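Local coordinates for protein antitoxin VapB2 (Rickettsia felis, PDB 3ZVK) that neutralizes the toxin VapC2 as its antitoxin partner, partially inhibiting the toxin's RNase activity, and binds DNA of their probable promoter, at residues Lys5-Gly10 with Ala14-Lys19. Residues are numbered along the deposited sequence; the frame is centred on the assembly and turned at random.
Sequences KIFMNG and AVRLPK. With nucleotides of chain J; nucleotides of chain I.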
loop_
_atom_site.group_PDB
_atom_site.type_symbol
_atom_site.label_atom_id
_atom_site.label_comp_id
_atom_site.label_asym_id
_atom_site.label_seq_id
_atom_site.Cartn_x
_atom_site.Cartn_y
_atom_site.Cartn_z
ATOM N N LYS F 5 10.045 -11.692 20.798
ATOM C CA LYS F 5 10.370 -13.002 21.336
ATOM C C LYS F 5 11.262 -13.824 20.414
ATOM O O LYS F 5 11.153 -13.747 19.184
ATOM C CB LYS F 5 9.114 -13.772 21.746
ATOM C CG LYS F 5 8.475 -13.207 23.007
ATOM C CD LYS F 5 7.297 -14.063 23.486
ATOM C CE LYS F 5 6.279 -13.347 24.356
ATOM N NZ LYS F 5 6.872 -12.628 25.512
ATOM N N ILE F 6 12.172 -14.584 21.029
ATOM C CA ILE F 6 13.066 -15.527 20.365
ATOM C C ILE F 6 12.404 -16.912 20.472
ATOM O O ILE F 6 11.903 -17.279 21.539
ATOM C CB ILE F 6 14.501 -15.475 20.950
ATOM C CG1 ILE F 6 15.233 -14.237 20.426
ATOM C CG2 ILE F 6 15.302 -16.730 20.596
ATOM C CD1 ILE F 6 15.982 -13.564 21.421
ATOM N N PHE F 7 12.323 -17.635 19.343
ATOM C CA PHE F 7 11.722 -18.968 19.295
ATOM C C PHE F 7 12.516 -19.840 18.332
ATOM O O PHE F 7 13.417 -19.348 17.663
ATOM C CB PHE F 7 10.216 -18.880 18.919
ATOM C CG PHE F 7 9.945 -18.422 17.509
ATOM C CD1 PHE F 7 9.969 -17.068 17.182
ATOM C CD2 PHE F 7 9.697 -19.345 16.496
ATOM C CE1 PHE F 7 9.759 -16.645 15.870
ATOM C CE2 PHE F 7 9.482 -18.921 15.184
ATOM C CZ PHE F 7 9.512 -17.574 14.881
ATOM N N MET F 8 12.210 -21.129 18.276
ATOM C CA MET F 8 12.893 -22.073 17.387
ATOM C C MET F 8 12.030 -22.392 16.178
ATOM O O MET F 8 10.807 -22.594 16.295
ATOM C CB MET F 8 13.263 -23.377 18.114
ATOM C CG MET F 8 14.274 -23.196 19.248
ATOM S SD MET F 8 15.856 -22.452 18.752
ATOM C CE MET F 8 16.731 -22.443 20.341
ATOM N N ASN F 9 12.673 -22.393 15.010
ATOM C CA ASN F 9 12.092 -22.749 13.725
ATOM C C ASN F 9 13.065 -23.749 13.154
ATOM O O ASN F 9 14.183 -23.370 12.785
ATOM C CB ASN F 9 11.928 -21.540 12.818
ATOM C CG ASN F 9 11.094 -21.852 11.597
ATOM O OD1 ASN F 9 11.552 -21.699 10.470
ATOM N ND2 ASN F 9 9.847 -22.316 11.791
ATOM N N GLY F 10 12.685 -25.030 13.212
ATOM C CA GLY F 10 13.555 -26.125 12.820
ATOM C C GLY F 10 14.680 -26.204 13.826
ATOM O O GLY F 10 14.440 -26.193 15.040
ATOM N N ALA F 14 14.935 -17.999 15.839
ATOM C CA ALA F 14 14.231 -16.943 15.098
ATOM C C ALA F 14 13.700 -15.881 16.034
ATOM O O ALA F 14 13.504 -16.156 17.219
ATOM C CB ALA F 14 13.106 -17.538 14.243
ATOM N N VAL F 15 13.488 -14.660 15.506
ATOM C CA VAL F 15 12.929 -13.514 16.254
ATOM C C VAL F 15 11.564 -13.164 15.646
ATOM O O VAL F 15 11.471 -12.972 14.442
ATOM C CB VAL F 15 13.897 -12.297 16.289
ATOM C CG1 VAL F 15 13.305 -11.123 17.047
ATOM C CG2 VAL F 15 15.230 -12.678 16.896
ATOM N N ARG F 16 10.508 -13.141 16.459
ATOM C CA ARG F 16 9.167 -12.817 15.973
ATOM C C ARG F 16 9.040 -11.302 15.952
ATOM O O ARG F 16 9.115 -10.676 17.007
ATOM C CB ARG F 16 8.102 -13.450 16.867
ATOM C CG ARG F 16 6.817 -13.731 16.124
ATOM C CD ARG F 16 5.743 -14.299 17.038
ATOM N NE ARG F 16 5.956 -15.721 17.281
ATOM C CZ ARG F 16 6.383 -16.240 18.427
ATOM N NH1 ARG F 16 6.580 -15.461 19.484
ATOM N NH2 ARG F 16 6.597 -17.542 18.534
ATOM N N LEU F 17 8.922 -10.710 14.758
ATOM C CA LEU F 17 8.864 -9.268 14.620
ATOM C C LEU F 17 7.509 -8.669 14.963
ATOM O O LEU F 17 6.502 -9.105 14.387
ATOM C CB LEU F 17 9.230 -8.826 13.183
ATOM C CG LEU F 17 10.580 -9.248 12.604
ATOM C CD1 LEU F 17 10.651 -8.854 11.147
ATOM C CD2 LEU F 17 11.746 -8.617 13.353
ATOM N N PRO F 18 7.469 -7.572 15.773
ATOM C CA PRO F 18 6.185 -6.865 15.982
ATOM C C PRO F 18 5.713 -6.282 14.634
ATOM O O PRO F 18 6.562 -5.973 13.788
ATOM C CB PRO F 18 6.544 -5.767 16.990
ATOM C CG PRO F 18 7.860 -6.237 17.631
ATOM C CD PRO F 18 8.575 -6.912 16.507
ATOM N N LYS F 19 4.361 -6.181 14.411
ATOM C CA LYS F 19 3.740 -5.662 13.186
ATOM C C LYS F 19 4.335 -4.352 12.662
ATOM O O LYS F 19 4.575 -4.234 11.459
ATOM C CB LYS F 19 2.199 -5.634 13.263
ATOM C CG LYS F 19 1.563 -4.737 14.317
ATOM C CD LYS F 19 0.072 -4.983 14.390
ATOM C CE LYS F 19 -0.591 -4.072 15.389
ATOM N NZ LYS F 19 -1.173 -2.883 14.721
ATOM P P DT J 19 4.393 -12.679 20.945
ATOM O OP1 DT J 19 4.609 -11.900 22.181
ATOM O OP2 DT J 19 5.526 -12.829 19.989
ATOM O "O5'" DT J 19 3.887 -14.126 21.397
ATOM C "C5'" DT J 19 2.767 -14.301 22.274
ATOM C "C4'" DT J 19 2.427 -15.765 22.503
ATOM O "O4'" DT J 19 1.701 -16.316 21.377
ATOM C "C3'" DT J 19 3.619 -16.683 22.730
ATOM O "O3'" DT J 19 3.438 -17.383 23.939
ATOM C "C2'" DT J 19 3.648 -17.626 21.530
ATOM C "C1'" DT J 19 2.186 -17.629 21.126
ATOM N N1 DT J 19 1.882 -17.989 19.718
ATOM C C2 DT J 19 0.958 -19.001 19.490
ATOM O O2 DT J 19 0.448 -19.694 20.372
ATOM N N3 DT J 19 0.654 -19.191 18.154
ATOM C C4 DT J 19 1.142 -18.493 17.059
ATOM O O4 DT J 19 0.809 -18.853 15.937
ATOM C C5 DT J 19 2.085 -17.443 17.361
ATOM C C7 DT J 19 2.687 -16.634 16.255
ATOM C C6 DT J 19 2.408 -17.247 18.657
ATOM P P DA J 18 2.151 -9.031 15.652
ATOM O OP1 DA J 18 2.876 -7.861 16.166
ATOM O OP2 DA J 18 2.699 -9.799 14.507
ATOM O "O5'" DA J 18 1.944 -10.091 16.804
ATOM C "C5'" DA J 18 1.469 -9.835 18.107
ATOM C "C4'" DA J 18 1.422 -11.166 18.851
ATOM O "O4'" DA J 18 0.451 -12.043 18.212
ATOM C "C3'" DA J 18 2.747 -11.941 18.914
ATOM O "O3'" DA J 18 3.149 -11.944 20.257
ATOM C "C2'" DA J 18 2.422 -13.327 18.328
ATOM C "C1'" DA J 18 0.905 -13.360 18.404
ATOM N N9 DA J 18 0.215 -14.217 17.443
ATOM C C8 DA J 18 0.151 -14.047 16.083
ATOM N N7 DA J 18 -0.565 -14.944 15.471
ATOM C C5 DA J 18 -1.034 -15.759 16.497
ATOM C C6 DA J 18 -1.910 -16.882 16.503
ATOM N N6 DA J 18 -2.415 -17.425 15.391
ATOM N N1 DA J 18 -2.195 -17.447 17.701
ATOM C C2 DA J 18 -1.648 -16.930 18.835
ATOM N N3 DA J 18 -0.823 -15.870 18.962
ATOM C C4 DA J 18 -0.552 -15.328 17.738
ATOM P P DT I 3 17.694 -20.363 5.552
ATOM O OP1 DT I 3 18.403 -19.672 4.447
ATOM O OP2 DT I 3 17.153 -19.541 6.662
ATOM O "O5'" DT I 3 16.511 -21.219 4.906
ATOM C "C5'" DT I 3 16.759 -22.143 3.829
ATOM C "C4'" DT I 3 15.557 -23.015 3.528
ATOM O "O4'" DT I 3 15.325 -23.959 4.599
ATOM C "C3'" DT I 3 14.259 -22.251 3.345
ATOM O "O3'" DT I 3 13.739 -22.560 2.069
ATOM C "C2'" DT I 3 13.355 -22.720 4.482
ATOM C "C1'" DT I 3 13.930 -24.108 4.747
ATOM N N1 DT I 3 13.588 -24.721 6.083
ATOM C C2 DT I 3 12.783 -25.855 6.152
ATOM O O2 DT I 3 12.343 -26.450 5.186
ATOM N N3 DT I 3 12.558 -26.317 7.431
ATOM C C4 DT I 3 12.998 -25.753 8.627
ATOM O O4 DT I 3 12.686 -26.287 9.690
ATOM C C5 DT I 3 13.824 -24.567 8.483
ATOM C C7 DT I 3 14.396 -23.853 9.668
ATOM C C6 DT I 3 14.078 -24.122 7.242
#
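Arg16 lays its guanidinium flat over one face of the Phe7 ring, the two planes only 13° apart and their centres separated by 4.4 Å. The cation-pi contact is off-centre: NH2 does the touching, 3.6 Å from CG of Phe7, near the rim of the ring. Against the opposite face rests the methyl of Ala14, whose CB makes a CH-pi contact with the ring and comes 3.7 Å from Phe7 CZ. With CG of Phe7 set between its own backbone N and carbonyl carbon (chi1 68°), the ring leans across the neighbouring strand and slips in between these two partners.

Backbone bonds hold the strands in antiparallel register. Phe7 and Ala14 form a hydrogen-bonded pair, Phe7 N giving to Ala14 O at 2.8 Å and Ala14 N to Phe7 O at 2.7 Å; Arg16 N reaches Lys5 O at 2.9 Å. Ile6 and Val15, a non-hydrogen-bonded pair, meet on the other face of the sheet, CG1 of Ile6 against CG2 of Val15. This is the N-terminal hairpin of an AbrB/MazE-type DNA-binding domain, and its sheet continues into an antiparallel strand of a second VapB2 subunit, where Asn9 of that subunit accepts a hydrogen bond from Arg16 NE.

The face bearing Phe7 and Arg16 is turned to the DNA. A bend at chi3 (-79°) of Arg16 brings NH1 to OP2 of DT19 of chain J, to which it donates a hydrogen bond of 2.9 Å. The thymine of that nucleotide approaches the guanidinium face turned from Phe7, off-centre, with C6 above the plane and methyl C7 nearest NE. The aliphatic part of Lys5 runs beside the same phosphate. Beyond Arg16, Lys19 N donates to OP1 of DA18 of chain J at 2.8 Å. At the hairpin's other end Asn9 ND2 bonds O4 of a thymine other than DT3 of chain I, while its OD1 lies beside the methyl C7 of DT3.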